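Local coordinates for aminoglycoside phosphotransferase (Alicyclobacillus acidocaldarius subsp. acidocaldarius, PDB 4PDY), which probably transfers phosphate groups as a member of the kinase-like aminoglycoside phosphotransferase family, although its own substrate is not established, at residues P64-C67 with R68-V71; A160-R163 with D164-M168; L192-D195 with A196-L200. All coordinates share one frame; numbering follows the deposited sequence.

How the interactions relate
Interaction 1 stands alone near the start of helix 64-79, in the part of the chain that carries the larger antiparallel sheet. The side chain of M70 there is about 12 Å from the bound histidine. Interactions 2 and 3 belong to the helical part. Their centres are about 11 Å apart, whereas the centres of interactions 1 and 2 are about 36 Å apart and those of 1 and 3 about 39 Å. W162 joins interactions 2 and 3: its CZ2 lies 3.4 Å from CD2 of H193, in nearly parallel rings, and its CE3 is 3.4 Å from CB of A196. The indole of W162 is thus a main point where helices 154-173 and 189-203 meet.

Interaction 1: P64-C67 with R68-V71; sequences PAHC and RIMV
C67 and M70, three residues apart on helix 64-79, bring a thiol and a selenomethionine methyl together, SG to CE at 4.0 Å. Both side chains leave the helix with their gamma atoms anti to the backbone N, and a bend at chi3 (66°) swings CE of M70 back to the sulfur. Such unbranched, polarisable groups suit a buried face. The imidazole of H66 passes obliquely by CG2 of I69, with CD2 at 4.3 Å from it. Four helical bonds position these groups, from R68 N to P64 O at 3.0 Å through to V71 N and C67 O at 3.0 Å. In the first turn the backbone N-H groups have no helical carbonyl to bond, so a proline such as P64 loses nothing there. CG of R68 lies 3.5 Å from P64 O, a plain van der Waals contact. From there R68 runs out extended, and its NH2 bonds to Y97 OH. On the other flanks, M70 and V71 rest on F88, I69 and H66 meet W145, and C67 touches I62. The helix follows strand 54-60, the place taken by helix C in kinase-like folds, and is seated against strand 88-89 and flanking loops.

Interaction 2: A160-R163 with D164-M168; sequences ARWR and DLRQM
W162 and R166, one turn apart on helix 154-173, form an aromatic-aliphatic i,i+4 pair at the edge of the interface between helices 154-173 and 189-203, with R166 toward the surface. The methylene chain of R166 runs past the benzene end of the indole: CB stands over the face, 4.2 Å from the six-membered centroid and 14° from its normal, a CH-pi contact, and CD approaches CZ2 to 3.6 Å. A bend at chi3 (44°) then carries the guanidinium past the pyrrole nitrogen, where NH1 is 4.0 Å from NE1. NE1 of W162 lies over one face of the guanidinium, toward its rim; with the planes 54° apart, this is no flat stack. R166 also occupies a second conformation, so the contacts of its far end are less certain. Its NH2 donates to a water at 2.8 Å, which lies in plane at the guanidinium edge. That water also accepts from Q167 NE2 at 3.0 Å and donates to R163 O at 2.8 Å. R163 O is thus gripped twice, since it also takes the N-H of Q167 one turn on. Long polar chains such as these suit an exposed face, where a water can join their ends to the backbone. D164 turns elsewhere, its carboxylate being held by H310, H314 and W306 of helix 303-315. The arrangement is that of an amphipathic helix in the helical lobe of a kinase-like fold, with R163, R166 and Q167 exposed, W162 facing helix 189-203 and L165 packed on the P302 loop.

Interaction 3: L192-D195 with A196-L200; sequences LHRD and AAESL
L192 to D195 and A196 to L200 are successive turns of helix 189-203, tied by regular i,i+4 bonds: A196 N to L192 O and S199 N to D195 O are both 2.9 Å. Between them, A197 N bonds to H193 O and E198 N to R194 O. Among the side chains R194 and E198 run side by side in the same direction, with OE2 of E198 set 3.4 Å from both CG and CD of R194. No salt bridge results, because NE of R194 remains 4.9 Å from OE2, and a bend at chi3 turns the guanidinium aside. E198 CG takes the position beside its own backbone N (chi1 -69°), which lays it 3.2 Å from the carbonyl oxygen of R194. D195 and E198 bring like charges near each other, OD1 and OE1 being 4.4 Å apart. Nearby arginines probably offset this: R335 and R300 form salt bridges with the buried D195 carboxylate, to which Q336 adds a hydrogen bond, and R300 also makes a long, weak ion pair with E198. These bonds probably favour the charged form of D195. S199, with OG anti to the backbone N (chi1 169°), uses its small hydroxyl to bond A297 O in a buried place, and A196 carries only a methyl group, which suits the close approach of helix 154-173. This is an amphipathic helix of the helical lobe of a kinase-like fold, with L192, A196 and L200, together with the ring of H193, on the side facing helix 154-173, and polar anchors reaching helices 289-300 and 319-347.

Interaction 1: P64-C67 with R68-V71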
ATOM      1  N   PRO A  64      -3.042 -21.367   5.504  1.00 13.83           N
ATOM      2  CA  PRO A  64      -2.289 -22.119   4.503  1.00 15.83           C
ATOM      3  C   PRO A  64      -2.908 -22.064   3.112  1.00 14.17           C
ATOM      4  O   PRO A  64      -2.178 -21.941   2.137  1.00 13.72           O
ATOM      5  CB  PRO A  64      -2.275 -23.537   5.071  1.00 19.35           C
ATOM      6  CG  PRO A  64      -2.305 -23.330   6.544  1.00 21.42           C
ATOM      7  CD  PRO A  64      -3.150 -22.111   6.771  1.00 17.24           C
ATOM      8  N   ALA A  65      -4.236 -22.145   3.029  1.00 14.80           N
ATOM      9  CA  ALA A  65      -4.913 -22.070   1.727  1.00 14.68           C
ATOM     10  C   ALA A  65      -4.615 -20.740   1.011  1.00 13.15           C
ATOM     11  O   ALA A  65      -4.463 -20.699  -0.208  1.00 14.18           O
ATOM     12  CB  ALA A  65      -6.406 -22.246   1.889  1.00 16.35           C
ATOM     13  N   HIS A  66      -4.535 -19.671   1.793  1.00 11.44           N
ATOM     14  CA  HIS A  66      -4.220 -18.349   1.282  1.00 12.05           C
ATOM     15  C   HIS A  66      -2.775 -18.318   0.788  1.00 12.37           C
ATOM     16  O   HIS A  66      -2.469 -17.829  -0.288  1.00 10.81           O
ATOM     17  CB  HIS A  66      -4.518 -17.313   2.363  1.00 11.88           C
ATOM     18  CG  HIS A  66      -4.261 -15.899   1.970  1.00 11.15           C
ATOM     19  ND1 HIS A  66      -4.453 -14.855   2.846  1.00 12.12           N
ATOM     20  CD2 HIS A  66      -3.777 -15.345   0.830  1.00 11.96           C
ATOM     21  CE1 HIS A  66      -4.098 -13.723   2.271  1.00 13.69           C
ATOM     22  NE2 HIS A  66      -3.675 -13.993   1.049  1.00 12.75           N
ATOM     23  N   CYS A  67      -1.879 -18.908   1.572  1.00 12.48           N
ATOM     24  CA  CYS A  67      -0.480 -18.973   1.129  1.00 13.13           C
ATOM     25  C   CYS A  67      -0.359 -19.701  -0.221  1.00 12.75           C
ATOM     26  O   CYS A  67       0.378 -19.270  -1.105  1.00 12.28           O
ATOM     27  CB  CYS A  67       0.403 -19.631   2.197  1.00 13.08           C
ATOM     28  SG  CYS A  67       2.168 -19.487   1.909  1.00 15.57           S
ATOM     29  N   ARG A  68      -1.099 -20.792  -0.377  1.00 12.22           N
ATOM     30  CA  ARG A  68      -1.089 -21.529  -1.629  1.00 12.32           C
ATOM     31  C   ARG A  68      -1.565 -20.719  -2.836  1.00 12.13           C
ATOM     32  O   ARG A  68      -0.890 -20.721  -3.873  1.00 12.32           O
ATOM     33  CB  ARG A  68      -1.849 -22.845  -1.511  1.00 13.78           C
ATOM     34  CG  ARG A  68      -1.127 -23.817  -0.592  1.00 17.47           C
ATOM     35  CD  ARG A  68      -1.806 -25.161  -0.584  1.00 20.27           C
ATOM     36  NE  ARG A  68      -1.125 -26.074   0.326  1.00 20.44           N
ATOM     37  CZ  ARG A  68      -0.071 -26.823   0.017  1.00 20.10           C
ATOM     38  NH1 ARG A  68       0.479 -26.797  -1.195  1.00 19.91           N
ATOM     39  NH2 ARG A  68       0.452 -27.600   0.956  1.00 22.88           N
ATOM     40  N   ILE A  69      -2.717 -20.037  -2.723  1.00 12.06           N
ATOM     41  CA  ILE A  69      -3.162 -19.222  -3.853  1.00 12.36           C
ATOM     42  C   ILE A  69      -2.201 -18.061  -4.134  1.00 11.87           C
ATOM     43  O   ILE A  69      -2.014 -17.668  -5.293  1.00 11.99           O
ATOM     44  CB  ILE A  69      -4.626 -18.770  -3.729  1.00 12.99           C
ATOM     45  CG1 ILE A  69      -5.100 -18.248  -5.097  1.00 12.66           C
ATOM     46  CG2 ILE A  69      -4.791 -17.715  -2.664  1.00 14.59           C
ATOM     47  CD1 ILE A  69      -6.552 -17.835  -5.149  1.00 14.44           C
HETATM   48  N   MSE A  70      -1.605 -17.515  -3.080  1.00 11.05           N
HETATM   49  CA  MSE A  70      -0.648 -16.437  -3.238  1.00 11.49           C
HETATM   50  C   MSE A  70       0.536 -16.899  -4.091  1.00 11.93           C
HETATM   51  O   MSE A  70       0.952 -16.222  -5.038  1.00 12.05           O
HETATM   52  CB  MSE A  70      -0.227 -15.952  -1.845  1.00 13.50           C
HETATM   53  CG  MSE A  70       0.660 -14.727  -1.888  1.00 14.01           C
HETATM   54 SE   MSE A  70       1.187 -14.223  -0.062  1.00 16.52          SE
HETATM   55  CE  MSE A  70       2.259 -15.800   0.349  1.00 16.28           C
ATOM     56  N   VAL A  71       1.092 -18.063  -3.754  0.50 11.79           N
ATOM     57  CA  VAL A  71       2.175 -18.654  -4.553  0.50 13.39           C
ATOM     58  C   VAL A  71       1.723 -18.927  -5.985  0.50 13.17           C
ATOM     59  O   VAL A  71       2.402 -18.565  -6.941  0.50 12.53           O
ATOM     60  CB  VAL A  71       2.692 -19.972  -3.932  0.50 13.45           C
ATOM     61  CG1 VAL A  71       3.575 -20.742  -4.917  0.50 13.61           C
ATOM     62  CG2 VAL A  71       3.464 -19.696  -2.645  0.50 13.84           C
TER

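Interaction 2: A160-R163 with D164-M168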
ATOM      1  N   ALA A 160     -18.287   6.529   4.918  1.00 14.49           N
ATOM      2  CA  ALA A 160     -18.211   6.320   6.352  1.00 15.01           C
ATOM      3  C   ALA A 160     -17.142   7.213   6.984  1.00 12.04           C
ATOM      4  O   ALA A 160     -17.353   7.805   8.043  1.00 13.78           O
ATOM      5  CB  ALA A 160     -17.926   4.852   6.649  1.00 17.84           C
ATOM      6  N   ARG A 161     -16.013   7.335   6.294  1.00 12.05           N
ATOM      7  CA  ARG A 161     -14.921   8.201   6.773  1.00 12.28           C
ATOM      8  C   ARG A 161     -15.342   9.671   6.819  1.00 11.53           C
ATOM      9  O   ARG A 161     -15.022  10.393   7.761  1.00 12.30           O
ATOM     10  CB  ARG A 161     -13.655   8.026   5.927  1.00 10.87           C
ATOM     11  CG  ARG A 161     -13.050   6.643   6.105  1.00 12.33           C
ATOM     12  CD  ARG A 161     -11.963   6.376   5.088  1.00 14.00           C
ATOM     13  NE  ARG A 161     -11.255   5.134   5.408  1.00 15.97           N
ATOM     14  CZ  ARG A 161     -10.350   4.580   4.613  1.00 18.93           C
ATOM     15  NH1 ARG A 161     -10.051   5.142   3.446  1.00 21.02           N
ATOM     16  NH2 ARG A 161      -9.733   3.464   4.985  1.00 23.67           N
ATOM     17  N   TRP A 162     -16.115  10.096   5.813  1.00 12.03           N
ATOM     18  CA  TRP A 162     -16.601  11.466   5.807  1.00 12.88           C
ATOM     19  C   TRP A 162     -17.548  11.707   7.007  1.00 12.09           C
ATOM     20  O   TRP A 162     -17.448  12.707   7.717  1.00 12.97           O
ATOM     21  CB  TRP A 162     -17.331  11.788   4.486  1.00 13.40           C
ATOM     22  CG  TRP A 162     -18.211  13.017   4.586  1.00 16.69           C
ATOM     23  CD1 TRP A 162     -19.552  13.088   4.325  1.00 21.56           C
ATOM     24  CD2 TRP A 162     -17.824  14.309   5.051  1.00 17.82           C
ATOM     25  NE1 TRP A 162     -20.017  14.357   4.584  1.00 25.09           N
ATOM     26  CE2 TRP A 162     -18.976  15.123   5.042  1.00 22.90           C
ATOM     27  CE3 TRP A 162     -16.609  14.853   5.497  1.00 22.90           C
ATOM     28  CZ2 TRP A 162     -18.946  16.466   5.428  1.00 25.48           C
ATOM     29  CZ3 TRP A 162     -16.578  16.185   5.892  1.00 27.77           C
ATOM     30  CH2 TRP A 162     -17.746  16.978   5.857  1.00 27.70           C
ATOM     31  N   ARG A 163     -18.480  10.785   7.210  1.00 12.51           N
ATOM     32  CA  ARG A 163     -19.413  10.903   8.319  1.00 15.50           C
ATOM     33  C   ARG A 163     -18.680  10.968   9.656  1.00 14.43           C
ATOM     34  O   ARG A 163     -19.006  11.765  10.520  1.00 13.88           O
ATOM     35  CB  ARG A 163     -20.411   9.746   8.297  1.00 16.86           C
ATOM     36  CG  ARG A 163     -21.396   9.873   7.145  1.00 21.31           C
ATOM     37  CD  ARG A 163     -22.232   8.631   6.952  1.00 24.82           C
ATOM     38  NE  ARG A 163     -23.294   8.888   5.976  1.00 30.36           N
ATOM     39  CZ  ARG A 163     -24.029   7.953   5.384  1.00 33.57           C
ATOM     40  NH1 ARG A 163     -23.825   6.664   5.639  1.00 38.63           N
ATOM     41  NH2 ARG A 163     -24.963   8.316   4.518  1.00 37.68           N
ATOM     42  N   ASP A 164     -17.623  10.168   9.778  1.00 12.86           N
ATOM     43  CA  ASP A 164     -16.780  10.169  10.980  1.00 12.30           C
ATOM     44  C   ASP A 164     -16.067  11.513  11.166  1.00 11.11           C
ATOM     45  O   ASP A 164     -16.097  12.119  12.239  1.00 11.72           O
ATOM     46  CB  ASP A 164     -15.774   9.032  10.828  1.00 12.13           C
ATOM     47  CG  ASP A 164     -14.943   8.779  12.083  1.00 12.32           C
ATOM     48  OD1 ASP A 164     -15.398   9.019  13.209  1.00 12.63           O
ATOM     49  OD2 ASP A 164     -13.790   8.326  11.915  1.00 13.40           O
ATOM     50  N   LEU A 165     -15.443  11.988  10.088  1.00 11.98           N
ATOM     51  CA  LEU A 165     -14.714  13.244  10.124  1.00 13.15           C
ATOM     52  C   LEU A 165     -15.614  14.407  10.571  1.00 14.09           C
ATOM     53  O   LEU A 165     -15.224  15.202  11.418  1.00 15.16           O
ATOM     54  CB  LEU A 165     -14.062  13.533   8.774  1.00 14.14           C
ATOM     55  CG  LEU A 165     -13.169  14.777   8.670  1.00 13.81           C
ATOM     56  CD1 LEU A 165     -12.064  14.782   9.731  1.00 13.48           C
ATOM     57  CD2 LEU A 165     -12.575  14.845   7.272  1.00 16.43           C
ATOM     58  N   ARG A 166     -16.816  14.498   9.998  0.50 15.20           N
ATOM     59  CA  ARG A 166     -17.765  15.540  10.370  0.50 16.69           C
ATOM     60  C   ARG A 166     -18.161  15.454  11.848  0.50 15.53           C
ATOM     61  O   ARG A 166     -18.211  16.466  12.543  0.50 18.17           O
ATOM     62  CB  ARG A 166     -19.001  15.441   9.481  0.50 19.50           C
ATOM     63  CG  ARG A 166     -19.814  16.715   9.391  0.50 19.78           C
ATOM     64  CD  ARG A 166     -20.961  16.502   8.417  0.50 22.16           C
ATOM     65  NE  ARG A 166     -21.615  15.214   8.626  0.50 25.64           N
ATOM     66  CZ  ARG A 166     -22.619  14.760   7.881  0.50 25.38           C
ATOM     67  NH1 ARG A 166     -23.062  15.488   6.871  0.50 28.27           N
ATOM     68  NH2 ARG A 166     -23.166  13.578   8.130  0.50 23.18           N
ATOM     69  N   GLN A 167     -18.426  14.242  12.327  1.00 14.26           N
ATOM     70  CA  GLN A 167     -18.746  14.044  13.737  1.00 14.61           C
ATOM     71  C   GLN A 167     -17.598  14.444  14.644  1.00 14.12           C
ATOM     72  O   GLN A 167     -17.822  15.065  15.669  1.00 14.92           O
ATOM     73  CB  GLN A 167     -19.178  12.607  14.019  1.00 19.52           C
ATOM     74  CG  GLN A 167     -20.584  12.291  13.535  1.00 26.77           C
ATOM     75  CD  GLN A 167     -21.626  13.296  14.020  1.00 31.50           C
ATOM     76  OE1 GLN A 167     -21.712  13.593  15.219  1.00 33.43           O
ATOM     77  NE2 GLN A 167     -22.427  13.835  13.079  1.00 33.12           N
HETATM   78  N   MSE A 168     -16.372  14.114  14.245  1.00 14.22           N
HETATM   79  CA  MSE A 168     -15.187  14.435  15.046  1.00 14.36           C
HETATM   80  C   MSE A 168     -14.997  15.919  15.173  1.00 13.88           C
HETATM   81  O   MSE A 168     -14.762  16.391  16.261  1.00 14.88           O
HETATM   82  CB  MSE A 168     -13.947  13.759  14.489  1.00 14.53           C
HETATM   83  CG  MSE A 168     -14.125  12.265  14.746  1.00 13.58           C
HETATM   84 SE   MSE A 168     -12.517  11.307  14.294  0.75 12.16          SE
HETATM   85  CE  MSE A 168     -12.512  11.461  12.350  1.00 11.56           C
TER
HETATM   86  O   HOH W   1     -21.625  12.824  10.365  1.00 29.24           O

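Interaction 3: L192-D195 with A196-L200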
ATOM      1  N   LEU A 192     -11.770  20.756   4.345  1.00 12.20           N
ATOM      2  CA  LEU A 192     -11.960  19.321   4.489  1.00 14.34           C
ATOM      3  C   LEU A 192     -13.330  18.903   3.940  1.00 12.80           C
ATOM      4  O   LEU A 192     -13.450  17.911   3.234  1.00 12.06           O
ATOM      5  CB  LEU A 192     -11.830  18.930   5.962  1.00 14.15           C
ATOM      6  CG  LEU A 192     -10.447  19.056   6.605  1.00 15.16           C
ATOM      7  CD1 LEU A 192     -10.602  18.740   8.084  1.00 16.93           C
ATOM      8  CD2 LEU A 192      -9.468  18.099   5.965  1.00 15.88           C
ATOM      9  N   HIS A 193     -14.350  19.684   4.279  1.00 13.58           N
ATOM     10  CA  HIS A 193     -15.719  19.433   3.798  1.00 15.11           C
ATOM     11  C   HIS A 193     -15.770  19.482   2.264  1.00 13.05           C
ATOM     12  O   HIS A 193     -16.320  18.578   1.620  1.00 13.98           O
ATOM     13  CB  HIS A 193     -16.681  20.442   4.439  1.00 16.78           C
ATOM     14  CG  HIS A 193     -18.125  20.252   4.080  1.00 22.45           C
ATOM     15  ND1 HIS A 193     -19.082  21.193   4.377  1.00 33.31           N
ATOM     16  CD2 HIS A 193     -18.775  19.236   3.468  1.00 22.66           C
ATOM     17  CE1 HIS A 193     -20.262  20.769   3.960  1.00 31.63           C
ATOM     18  NE2 HIS A 193     -20.104  19.584   3.400  1.00 23.68           N
ATOM     19  N   ARG A 194     -15.160  20.505   1.687  1.00 14.99           N
ATOM     20  CA  ARG A 194     -15.145  20.663   0.230  1.00 15.69           C
ATOM     21  C   ARG A 194     -14.482  19.466  -0.440  1.00 13.64           C
ATOM     22  O   ARG A 194     -15.001  18.893  -1.392  1.00 16.83           O
ATOM     23  CB  ARG A 194     -14.426  21.948  -0.186  1.00 21.02           C
ATOM     24  CG  ARG A 194     -14.653  22.296  -1.646  1.00 23.57           C
ATOM     25  CD  ARG A 194     -13.767  23.406  -2.208  1.00 30.46           C
ATOM     26  NE  ARG A 194     -13.325  24.389  -1.219  1.00 35.68           N
ATOM     27  CZ  ARG A 194     -12.065  24.596  -0.821  1.00 32.65           C
ATOM     28  NH1 ARG A 194     -11.049  23.910  -1.319  1.00 41.00           N
ATOM     29  NH2 ARG A 194     -11.820  25.529   0.087  1.00 38.46           N
ATOM     30  N   ASP A 195     -13.320  19.071   0.078  1.00 13.29           N
ATOM     31  CA  ASP A 195     -12.608  17.955  -0.516  1.00 13.06           C
ATOM     32  C   ASP A 195     -13.370  16.630  -0.397  1.00 12.13           C
ATOM     33  O   ASP A 195     -13.420  15.846  -1.344  1.00 12.88           O
ATOM     34  CB  ASP A 195     -11.238  17.785   0.149  1.00 12.55           C
ATOM     35  CG  ASP A 195     -10.182  18.770  -0.340  1.00 16.35           C
ATOM     36  OD1 ASP A 195     -10.379  19.444  -1.368  1.00 17.51           O
ATOM     37  OD2 ASP A 195      -9.114  18.836   0.327  1.00 19.01           O
ATOM     38  N   ALA A 196     -13.939  16.354   0.781  1.00 11.84           N
ATOM     39  CA  ALA A 196     -14.715  15.131   0.961  1.00 12.15           C
ATOM     40  C   ALA A 196     -15.917  15.106   0.005  1.00 13.89           C
ATOM     41  O   ALA A 196     -16.192  14.075  -0.605  1.00 14.14           O
ATOM     42  CB  ALA A 196     -15.190  14.990   2.397  1.00 11.61           C
ATOM     43  N   ALA A 197     -16.631  16.232  -0.103  1.00 14.47           N
ATOM     44  CA  ALA A 197     -17.781  16.319  -1.000  1.00 15.00           C
ATOM     45  C   ALA A 197     -17.383  16.108  -2.454  1.00 15.47           C
ATOM     46  O   ALA A 197     -18.070  15.395  -3.183  1.00 16.59           O
ATOM     47  CB  ALA A 197     -18.494  17.649  -0.808  1.00 17.67           C
ATOM     48  N   GLU A 198     -16.252  16.694  -2.872  1.00 14.67           N
ATOM     49  CA  GLU A 198     -15.788  16.541  -4.254  1.00 16.29           C
ATOM     50  C   GLU A 198     -15.392  15.102  -4.524  1.00 13.88           C
ATOM     51  O   GLU A 198     -15.667  14.572  -5.592  1.00 15.23           O
ATOM     52  CB  GLU A 198     -14.626  17.490  -4.565  1.00 18.85           C
ATOM     53  CG  GLU A 198     -15.042  18.958  -4.595  1.00 21.08           C
ATOM     54  CD  GLU A 198     -13.889  19.919  -4.832  1.00 27.08           C
ATOM     55  OE1 GLU A 198     -12.775  19.451  -5.078  1.00 33.95           O
ATOM     56  OE2 GLU A 198     -14.097  21.151  -4.795  1.00 34.80           O
ATOM     57  N   SER A 199     -14.760  14.466  -3.533  1.00 12.93           N
ATOM     58  CA  SER A 199     -14.382  13.061  -3.674  1.00 13.01           C
ATOM     59  C   SER A 199     -15.592  12.135  -3.825  1.00 12.48           C
ATOM     60  O   SER A 199     -15.658  11.323  -4.750  1.00 12.92           O
ATOM     61  CB  SER A 199     -13.533  12.624  -2.473  1.00 13.69           C
ATOM     62  OG  SER A 199     -13.358  11.215  -2.455  1.00 13.13           O
ATOM     63  N   LEU A 200     -16.556  12.275  -2.921  1.00 13.84           N
ATOM     64  CA  LEU A 200     -17.742  11.431  -2.976  1.00 14.10           C
ATOM     65  C   LEU A 200     -18.533  11.678  -4.265  1.00 14.42           C
ATOM     66  O   LEU A 200     -19.044  10.734  -4.828  1.00 16.17           O
ATOM     67  CB  LEU A 200     -18.616  11.631  -1.744  1.00 13.61           C
ATOM     68  CG  LEU A 200     -17.977  11.213  -0.406  1.00 15.66           C
ATOM     69  CD1 LEU A 200     -18.896  11.576   0.748  1.00 20.19           C
ATOM     70  CD2 LEU A 200     -17.681   9.730  -0.380  1.00 18.24           C
TER